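Local coordinates for protein UDP-N-acetylglucosamine 4,6-dehydratase (Vibrio fischeri, PDB 3PVZ) that binds NAD in a Rossmann-type domain and probably acts as a lyase that dehydrates UDP-N-acetylglucosamine, at residues N253-F258 with I342-S347; K27-V32 with S247-E252; T148-I153 with M187-E192. All coordinates share one frame; numbering follows the deposited sequence.

Overall arrangement
The three contacts belong to one Rossmann-type α/β domain. Interaction 1 lies in the central sheet, where it pairs strands 255-259 and 340-344, and interactions 2 and 3 lie among the helices packed on that sheet. The centres of interactions 2 and 3 are about 20 Å apart and the two do not touch. Both border interaction 1, with centres about 16 Å from it: the ring of F257 rests on S247 and G251 of interaction 2, and N253 ND2 donates to S190 O of interaction 3, 2.7 Å away. Bound NAD lies about 10 Å from the side chain of F258 and about 13 Å from that of I149, so neither of these side chains touches the cofactor.

Interaction 1 of 3, residues N253-F258 with I342-S347; sequences NRDIFF and IIKNDS
I256 and I343 face each other as an antiparallel hydrogen-bonded pair, and their two backbone bonds fasten strand 255-258 to strand 342-344. I256 N gives to I343 O at 2.9 Å, nearly straight at 171° and in the carbonyl plane; I343 N returns the bond to I256 O. Past the strand end, N345 N adds a more bent bond to R254 O.

A salt bridge ties the non-hydrogen-bonded pair D255 and K344. Turned back at chi2 (-82°), the lysine chain brings K344 NZ to the syn lone pair of D255 OD1 at 2.7 Å. The other oxygen, OD2, accepts from the backbone of E252, so the carboxylate is held through both oxygens.

Apolar packing differs on the two faces. On the face of D255 and F257, I342 serves both neighbours: its CG2 presses on D255 CG (3.4 Å), while its CG1 lies over the ring of F257 as a CH-pi contact, 4.2 Å from the centroid. On the other face, the branched I256 and I343, suited to a strand, run side by side, I256 CB 4.0 Å from I343 CB. F258 CE1 comes within 3.9 Å of I343 CG1.

Beyond the strand, N345 OD1 accepts from S347 N, forming an Asx turn. Strand 255-259 runs parallel to 194-198, so this pairing is where the parallel Rossmann-type sheet continues into an antiparallel extension.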
loop_
_atom_site.group_PDB
_atom_site.type_symbol
_atom_site.label_atom_id
_atom_site.label_comp_id
_atom_site.label_asym_id
_atom_site.label_seq_id
_atom_site.Cartn_x
_atom_site.Cartn_y
_atom_site.Cartn_z
ATOM N N ASN A 253 -28.998 -0.966 10.580
ATOM C CA ASN A 253 -28.991 -0.985 9.104
ATOM C C ASN A 253 -29.185 0.416 8.572
ATOM O O ASN A 253 -30.178 1.031 8.862
ATOM C CB ASN A 253 -30.067 -1.924 8.497
ATOM C CG ASN A 253 -29.742 -2.322 7.029
ATOM O OD1 ASN A 253 -28.600 -2.178 6.567
ATOM N ND2 ASN A 253 -30.734 -2.851 6.311
ATOM N N ARG A 254 -28.221 0.865 7.771
ATOM C CA ARG A 254 -28.179 2.183 7.124
ATOM C C ARG A 254 -27.745 3.385 7.968
ATOM O O ARG A 254 -27.794 4.509 7.480
ATOM C CB ARG A 254 -29.514 2.507 6.439
ATOM C CG ARG A 254 -29.924 1.485 5.447
ATOM C CD ARG A 254 -31.215 1.874 4.731
ATOM N NE ARG A 254 -31.512 0.740 3.898
ATOM C CZ ARG A 254 -32.338 -0.252 4.208
ATOM N NH1 ARG A 254 -33.067 -0.204 5.315
ATOM N NH2 ARG A 254 -32.459 -1.284 3.361
ATOM N N ASP A 255 -27.288 3.188 9.199
ATOM C CA ASP A 255 -26.864 4.320 10.008
ATOM C C ASP A 255 -25.458 4.775 9.553
ATOM O O ASP A 255 -24.578 3.922 9.347
ATOM C CB ASP A 255 -26.718 3.898 11.444
ATOM C CG ASP A 255 -28.001 3.855 12.210
ATOM O OD1 ASP A 255 -29.095 4.224 11.717
ATOM O OD2 ASP A 255 -27.864 3.480 13.389
ATOM N N ILE A 256 -25.271 6.089 9.387
ATOM C CA ILE A 256 -23.968 6.691 9.193
ATOM C C ILE A 256 -23.606 7.422 10.493
ATOM O O ILE A 256 -24.227 8.433 10.857
ATOM C CB ILE A 256 -23.906 7.755 8.053
ATOM C CG1 ILE A 256 -24.454 7.232 6.719
ATOM C CG2 ILE A 256 -22.458 8.230 7.868
ATOM C CD1 ILE A 256 -24.717 8.364 5.706
ATOM N N PHE A 257 -22.606 6.907 11.188
ATOM C CA PHE A 257 -22.128 7.527 12.429
ATOM C C PHE A 257 -21.137 8.630 12.076
ATOM O O PHE A 257 -20.407 8.508 11.099
ATOM C CB PHE A 257 -21.466 6.477 13.316
ATOM C CG PHE A 257 -22.429 5.660 14.120
ATOM C CD1 PHE A 257 -23.686 5.298 13.611
ATOM C CD2 PHE A 257 -22.099 5.253 15.419
ATOM C CE1 PHE A 257 -24.579 4.551 14.372
ATOM C CE2 PHE A 257 -22.993 4.485 16.187
ATOM C CZ PHE A 257 -24.220 4.137 15.676
ATOM N N PHE A 258 -21.137 9.716 12.843
ATOM C CA PHE A 258 -20.139 10.815 12.651
ATOM C C PHE A 258 -19.935 11.587 13.929
ATOM O O PHE A 258 -20.818 11.589 14.795
ATOM C CB PHE A 258 -20.584 11.783 11.558
ATOM C CG PHE A 258 -21.821 12.567 11.927
ATOM C CD1 PHE A 258 -23.079 12.036 11.720
ATOM C CD2 PHE A 258 -21.720 13.837 12.513
ATOM C CE1 PHE A 258 -24.215 12.752 12.075
ATOM C CE2 PHE A 258 -22.858 14.531 12.872
ATOM C CZ PHE A 258 -24.094 13.993 12.652
ATOM N N ILE A 342 -25.948 10.319 14.249
ATOM C CA ILE A 342 -26.373 9.294 13.329
ATOM C C ILE A 342 -27.231 9.910 12.210
ATOM O O ILE A 342 -28.232 10.610 12.463
ATOM C CB ILE A 342 -27.184 8.239 14.049
ATOM C CG1 ILE A 342 -26.442 7.728 15.273
ATOM C CG2 ILE A 342 -27.515 7.094 13.124
ATOM C CD1 ILE A 342 -27.144 6.570 15.958
ATOM N N ILE A 343 -26.825 9.659 10.974
ATOM C CA ILE A 343 -27.670 9.922 9.823
ATOM C C ILE A 343 -28.346 8.621 9.504
ATOM O O ILE A 343 -27.719 7.557 9.438
ATOM C CB ILE A 343 -26.908 10.372 8.575
ATOM C CG1 ILE A 343 -26.108 11.648 8.846
ATOM C CG2 ILE A 343 -27.887 10.630 7.380
ATOM C CD1 ILE A 343 -25.167 11.996 7.714
ATOM N N LYS A 344 -29.647 8.711 9.365
ATOM C CA LYS A 344 -30.453 7.599 8.944
ATOM C C LYS A 344 -30.419 7.622 7.436
ATOM O O LYS A 344 -31.205 8.316 6.835
ATOM C CB LYS A 344 -31.889 7.824 9.432
ATOM C CG LYS A 344 -31.983 7.898 10.959
ATOM C CD LYS A 344 -32.003 6.503 11.462
ATOM C CE LYS A 344 -31.328 6.341 12.741
ATOM N NZ LYS A 344 -31.336 4.868 13.042
ATOM N N ASN A 345 -29.483 6.912 6.815
ATOM C CA ASN A 345 -29.351 7.016 5.346
ATOM C C ASN A 345 -30.625 6.527 4.666
ATOM O O ASN A 345 -31.159 5.497 5.018
ATOM C CB ASN A 345 -28.150 6.214 4.833
ATOM C CG ASN A 345 -27.708 6.620 3.427
ATOM O OD1 ASN A 345 -28.295 7.491 2.796
ATOM N ND2 ASN A 345 -26.621 6.005 2.953
ATOM N N ASP A 346 -31.126 7.299 3.723
ATOM C CA ASP A 346 -32.186 6.822 2.835
ATOM C C ASP A 346 -31.846 7.022 1.337
ATOM O O ASP A 346 -32.753 7.133 0.547
ATOM C CB ASP A 346 -33.525 7.479 3.192
ATOM C CG ASP A 346 -33.445 8.985 3.206
ATOM O OD1 ASP A 346 -32.318 9.527 3.147
ATOM O OD2 ASP A 346 -34.500 9.635 3.277
ATOM N N SER A 347 -30.557 7.024 0.963
ATOM C CA SER A 347 -30.121 6.977 -0.453
ATOM C C SER A 347 -30.798 5.818 -1.146
ATOM O O SER A 347 -30.990 4.789 -0.518
ATOM C CB SER A 347 -28.605 6.699 -0.594
ATOM O OG SER A 347 -27.818 7.368 0.364
#

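Interaction 2 of 3, residues K27-V32 with S247-E252; sequences KELQSV and SCIFGE
F250 is the first of two projections that reach from the last turn of helix 237-250 to helix 19-34, and its ring fits between E28 and L29. The two neighbours treat it differently. L29 crosses it at about a right angle and fills the notch between F250 and I249, setting CD2 3.6 Å from F250 CE2, with L29 CD2 also 3.9 Å from I249 CG1. The carboxylate of E28 instead comes to the ring's rim, with OE1 3.4 Å from F250 CE1 and the carboxylate plane turned 78° from that of the ring. Aromatic rim hydrogens carry a slight positive charge, so an acidic group at the edge is probably favourable. The chain of E28 is extended, with CG anti to the backbone N (chi1 179°), which carries the carboxylate across to the phenyl group while leaving it at the surface.

Both helices pack beside the Rossmann-type sheet, where V32 and I249 also touch Y115 of strand 115-118; the contact joins helix 19-34, which precedes strand 37-41, to helix 237-250, which leads into strand 255-259.

I249 is the other projection. The branched residue supports its neighbour, CG2 sitting over the centre of the F250 ring, 3.9 Å above the plane. The side chains of I249 and V32 pass in opposite directions, with I249 CD1 3.7 Å from V32 CG1, and V32 closes the farther flank of I249 with its two methyl groups.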
loop_
_atom_site.group_PDB
_atom_site.type_symbol
_atom_site.label_atom_id
_atom_site.label_comp_id
_atom_site.label_asym_id
_atom_site.label_seq_id
_atom_site.Cartn_x
_atom_site.Cartn_y
_atom_site.Cartn_z
ATOM N N LYS A 27 -19.051 -1.671 28.860
ATOM C CA LYS A 27 -19.337 -2.975 29.387
ATOM C C LYS A 27 -19.956 -3.808 28.275
ATOM O O LYS A 27 -19.617 -4.986 28.106
ATOM C CB LYS A 27 -20.283 -2.880 30.580
ATOM C CG LYS A 27 -20.498 -4.217 31.315
ATOM C CD LYS A 27 -19.745 -4.267 32.652
ATOM C CE LYS A 27 -20.396 -5.240 33.671
ATOM N NZ LYS A 27 -20.198 -4.721 35.101
ATOM N N GLU A 28 -20.862 -3.190 27.529
ATOM C CA GLU A 28 -21.564 -3.895 26.443
ATOM C C GLU A 28 -20.620 -4.125 25.293
ATOM O O GLU A 28 -20.661 -5.182 24.691
ATOM C CB GLU A 28 -22.786 -3.150 25.959
ATOM C CG GLU A 28 -23.510 -3.840 24.832
ATOM C CD GLU A 28 -24.928 -3.312 24.662
ATOM O OE1 GLU A 28 -25.219 -2.141 25.019
ATOM O OE2 GLU A 28 -25.744 -4.087 24.195
ATOM N N LEU A 29 -19.721 -3.177 25.028
ATOM C CA LEU A 29 -18.697 -3.409 24.003
ATOM C C LEU A 29 -17.882 -4.689 24.325
ATOM O O LEU A 29 -17.624 -5.547 23.449
ATOM C CB LEU A 29 -17.760 -2.223 23.910
ATOM C CG LEU A 29 -18.240 -1.019 23.099
ATOM C CD1 LEU A 29 -17.309 0.177 23.335
ATOM C CD2 LEU A 29 -18.313 -1.336 21.640
ATOM N N GLN A 30 -17.499 -4.817 25.594
ATOM C CA GLN A 30 -16.647 -5.897 26.021
ATOM C C GLN A 30 -17.369 -7.229 25.983
ATOM O O GLN A 30 -16.799 -8.217 25.635
ATOM C CB GLN A 30 -16.092 -5.605 27.405
ATOM C CG GLN A 30 -14.845 -4.762 27.348
ATOM C CD GLN A 30 -14.321 -4.409 28.735
ATOM O OE1 GLN A 30 -14.472 -5.192 29.650
ATOM N NE2 GLN A 30 -13.712 -3.237 28.880
ATOM N N SER A 31 -18.639 -7.228 26.359
ATOM C CA SER A 31 -19.492 -8.392 26.235
ATOM C C SER A 31 -19.602 -8.828 24.785
ATOM O O SER A 31 -19.394 -10.010 24.516
ATOM C CB SER A 31 -20.860 -8.124 26.851
ATOM O OG SER A 31 -21.763 -9.139 26.491
ATOM N N VAL A 32 -19.885 -7.915 23.849
ATOM C CA VAL A 32 -20.053 -8.269 22.446
ATOM C C VAL A 32 -18.757 -8.773 21.798
ATOM O O VAL A 32 -18.736 -9.866 21.245
ATOM C CB VAL A 32 -20.659 -7.129 21.611
ATOM C CG1 VAL A 32 -20.567 -7.421 20.095
ATOM C CG2 VAL A 32 -22.183 -6.893 22.014
ATOM N N SER A 247 -20.057 2.259 15.348
ATOM C CA SER A 247 -20.970 2.077 14.242
ATOM C C SER A 247 -21.108 0.583 14.000
ATOM O O SER A 247 -22.205 0.069 13.873
ATOM C CB SER A 247 -20.491 2.783 12.995
ATOM O OG SER A 247 -21.342 2.496 11.911
ATOM N N CYS A 248 -19.982 -0.112 13.988
ATOM C CA CYS A 248 -19.992 -1.587 13.868
ATOM C C CYS A 248 -20.931 -2.322 14.822
ATOM O O CYS A 248 -21.748 -3.127 14.388
ATOM C CB CYS A 248 -18.585 -2.201 14.045
ATOM S SG CYS A 248 -18.600 -3.935 13.554
ATOM N N ILE A 249 -20.749 -2.111 16.120
ATOM C CA ILE A 249 -21.478 -2.857 17.113
ATOM C C ILE A 249 -22.890 -2.293 17.320
ATOM O O ILE A 249 -23.837 -3.051 17.373
ATOM C CB ILE A 249 -20.814 -2.784 18.486
ATOM C CG1 ILE A 249 -19.369 -3.297 18.448
ATOM C CG2 ILE A 249 -21.721 -3.532 19.540
ATOM C CD1 ILE A 249 -19.193 -4.695 17.984
ATOM N N PHE A 250 -23.017 -0.973 17.393
ATOM C CA PHE A 250 -24.297 -0.296 17.709
ATOM C C PHE A 250 -25.076 0.298 16.522
ATOM O O PHE A 250 -26.220 0.670 16.681
ATOM C CB PHE A 250 -24.054 0.808 18.759
ATOM C CG PHE A 250 -23.522 0.273 20.079
ATOM C CD1 PHE A 250 -24.349 -0.442 20.928
ATOM C CD2 PHE A 250 -22.206 0.451 20.436
ATOM C CE1 PHE A 250 -23.890 -0.958 22.140
ATOM C CE2 PHE A 250 -21.701 -0.052 21.688
ATOM C CZ PHE A 250 -22.528 -0.764 22.522
ATOM N N GLY A 251 -24.474 0.392 15.353
ATOM C CA GLY A 251 -25.168 0.933 14.205
ATOM C C GLY A 251 -26.319 0.038 13.727
ATOM O O GLY A 251 -26.187 -1.209 13.653
ATOM N N GLU A 252 -27.449 0.666 13.394
ATOM C CA GLU A 252 -28.509 -0.071 12.768
ATOM C C GLU A 252 -28.313 -0.058 11.272
ATOM O O GLU A 252 -27.572 0.767 10.753
ATOM C CB GLU A 252 -29.863 0.521 13.144
ATOM C CG GLU A 252 -30.140 0.394 14.614
ATOM C CD GLU A 252 -31.503 0.930 14.963
ATOM O OE1 GLU A 252 -32.492 0.231 14.653
ATOM O OE2 GLU A 252 -31.575 2.041 15.521
#

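Interaction 3 of 3, residues T148-I153 with M187-E192; sequences TIQQSI and MRKSEE
K189 lays its aliphatic chain across I149 and I153, one helical turn apart on helix 131-154. Nearest the backbone, K189 CB rests 3.5 Å from I149 CG2, and the same methyl group also meets CG. Farther out, K189 CD touches I153 CD1 at 3.7 Å, the two side chains crossing at about a right angle. A lysine suits this buried place because four methylenes can cover isoleucines while the ammonium group reaches a polar rim. The bend at chi2 (-56°) turns the chain so that CD comes against I153 CD1, and a second bend at chi4 turns NZ toward its partner, D146, with which it forms a salt bridge.

Q150 approaches from beside that polar end: its OE1 lies 3.2 Å from K189 CE, a carbon probably polarised by the neighbouring ammonium. The amide's NE2 bonds to D154 OD1, one turn further along its own helix, and also to a water at 2.7 Å. That water accepts from Q150 NE2 and donates a hydrogen bond to E192 OE2, so a single solvent molecule bridges the two segments. E192 OE2 also lies 4.0 Å from I153 CG2.

Further out, T148 packs on helix 101-109, and I149 and S152 of helix 131-154 pack on Y160 of strand 159-163; helix 174-189 lies beside helix 131-154 and comes between strands 159-163 and 194-198 in the chain.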
loop_
_atom_site.group_PDB
_atom_site.type_symbol
_atom_site.label_atom_id
_atom_site.label_comp_id
_atom_site.label_asym_id
_atom_site.label_seq_id
_atom_site.Cartn_x
_atom_site.Cartn_y
_atom_site.Cartn_z
ATOM N N THR A 148 -17.352 -8.636 -1.158
ATOM C CA THR A 148 -17.089 -9.043 0.237
ATOM C C THR A 148 -18.412 -8.930 1.051
ATOM O O THR A 148 -18.655 -9.661 1.981
ATOM C CB THR A 148 -16.022 -8.196 0.869
ATOM O OG1 THR A 148 -16.368 -6.812 0.715
ATOM C CG2 THR A 148 -14.545 -8.468 0.251
ATOM N N ILE A 149 -19.267 -8.001 0.707
ATOM C CA ILE A 149 -20.618 -8.022 1.296
ATOM C C ILE A 149 -21.381 -9.329 0.934
ATOM O O ILE A 149 -21.966 -9.982 1.821
ATOM C CB ILE A 149 -21.480 -6.798 0.905
ATOM C CG1 ILE A 149 -20.805 -5.503 1.385
ATOM C CG2 ILE A 149 -22.865 -6.885 1.591
ATOM C CD1 ILE A 149 -21.409 -4.254 0.785
ATOM N N GLN A 150 -21.352 -9.723 -0.334
ATOM C CA GLN A 150 -22.034 -10.960 -0.768
ATOM C C GLN A 150 -21.449 -12.182 -0.056
ATOM O O GLN A 150 -22.184 -13.045 0.434
ATOM C CB GLN A 150 -21.991 -11.132 -2.309
ATOM C CG GLN A 150 -22.755 -12.363 -2.779
ATOM C CD GLN A 150 -24.274 -12.176 -2.604
ATOM O OE1 GLN A 150 -24.788 -11.181 -3.017
ATOM N NE2 GLN A 150 -24.954 -13.109 -1.950
ATOM N N GLN A 151 -20.106 -12.204 0.122
ATOM C CA GLN A 151 -19.477 -13.290 0.809
ATOM C C GLN A 151 -19.872 -13.276 2.292
ATOM O O GLN A 151 -19.937 -14.319 2.943
ATOM C CB GLN A 151 -17.963 -13.196 0.647
ATOM C CG GLN A 151 -17.515 -13.320 -0.766
ATOM C CD GLN A 151 -16.045 -13.071 -0.905
ATOM O OE1 GLN A 151 -15.469 -12.250 -0.189
ATOM N NE2 GLN A 151 -15.433 -13.753 -1.831
ATOM N N SER A 152 -20.100 -12.100 2.841
ATOM C CA SER A 152 -20.558 -11.995 4.212
ATOM C C SER A 152 -22.028 -12.497 4.378
ATOM O O SER A 152 -22.330 -13.201 5.366
ATOM C CB SER A 152 -20.432 -10.547 4.679
ATOM O OG SER A 152 -19.076 -10.107 4.654
ATOM N N ILE A 153 -22.921 -12.147 3.451
ATOM C CA ILE A 153 -24.304 -12.690 3.437
ATOM C C ILE A 153 -24.264 -14.210 3.346
ATOM O O ILE A 153 -24.913 -14.884 4.100
ATOM C CB ILE A 153 -25.103 -12.188 2.250
ATOM C CG1 ILE A 153 -25.306 -10.660 2.357
ATOM C CG2 ILE A 153 -26.482 -12.895 2.150
ATOM C CD1 ILE A 153 -25.273 -9.974 1.028
HETATM N N MSE A 187 -26.619 0.099 -0.742
HETATM C CA MSE A 187 -28.030 0.188 -0.477
HETATM C C MSE A 187 -28.706 -1.086 -0.958
HETATM O O MSE A 187 -29.595 -1.555 -0.287
HETATM C CB MSE A 187 -28.672 1.442 -1.096
HETATM C CG MSE A 187 -28.370 2.775 -0.407
HETATM SE SE MSE A 187 -28.431 2.850 1.579
HETATM C CE MSE A 187 -26.507 2.558 1.965
ATOM N N ARG A 188 -28.296 -1.655 -2.093
ATOM C CA ARG A 188 -28.924 -2.888 -2.575
ATOM C C ARG A 188 -28.638 -4.013 -1.616
ATOM O O ARG A 188 -29.543 -4.781 -1.282
ATOM C CB ARG A 188 -28.441 -3.299 -3.950
ATOM C CG ARG A 188 -28.971 -4.642 -4.389
ATOM C CD ARG A 188 -28.838 -4.859 -5.911
ATOM N NE ARG A 188 -27.444 -5.068 -6.299
ATOM C CZ ARG A 188 -27.043 -5.294 -7.537
ATOM N NH1 ARG A 188 -25.760 -5.465 -7.784
ATOM N NH2 ARG A 188 -27.923 -5.324 -8.547
ATOM N N LYS A 189 -27.382 -4.120 -1.198
ATOM C CA LYS A 189 -26.969 -5.171 -0.240
ATOM C C LYS A 189 -27.581 -5.057 1.145
ATOM O O LYS A 189 -27.707 -6.053 1.851
ATOM C CB LYS A 189 -25.451 -5.196 -0.087
ATOM C CG LYS A 189 -24.718 -5.840 -1.278
ATOM C CD LYS A 189 -25.234 -7.274 -1.525
ATOM C CE LYS A 189 -24.415 -8.049 -2.540
ATOM N NZ LYS A 189 -24.380 -7.412 -3.855
ATOM N N SER A 190 -27.938 -3.843 1.535
ATOM C CA SER A 190 -28.585 -3.609 2.807
ATOM C C SER A 190 -30.016 -4.123 2.881
ATOM O O SER A 190 -30.565 -4.165 3.957
ATOM C CB SER A 190 -28.579 -2.132 3.164
ATOM O OG SER A 190 -29.416 -1.411 2.341
ATOM N N GLU A 191 -30.610 -4.501 1.752
ATOM C CA GLU A 191 -31.877 -5.268 1.754
ATOM C C GLU A 191 -31.670 -6.743 2.173
ATOM O O GLU A 191 -32.648 -7.453 2.299
ATOM C CB GLU A 191 -32.540 -5.220 0.359
ATOM C CG GLU A 191 -32.974 -3.798 -0.021
ATOM C CD GLU A 191 -33.396 -3.622 -1.472
ATOM O OE1 GLU A 191 -33.074 -4.478 -2.306
ATOM O OE2 GLU A 191 -34.025 -2.582 -1.787
ATOM N N GLU A 192 -30.413 -7.196 2.343
ATOM C CA GLU A 192 -30.132 -8.577 2.752
ATOM C C GLU A 192 -29.282 -8.732 4.004
ATOM O O GLU A 192 -29.270 -9.791 4.553
ATOM C CB GLU A 192 -29.397 -9.321 1.658
ATOM C CG GLU A 192 -30.255 -9.547 0.437
ATOM C CD GLU A 192 -29.511 -10.274 -0.613
ATOM O OE1 GLU A 192 -29.167 -9.579 -1.561
ATOM O OE2 GLU A 192 -29.240 -11.501 -0.466
HETATM O O HOH W 1 -27.648 -13.212 -1.748
#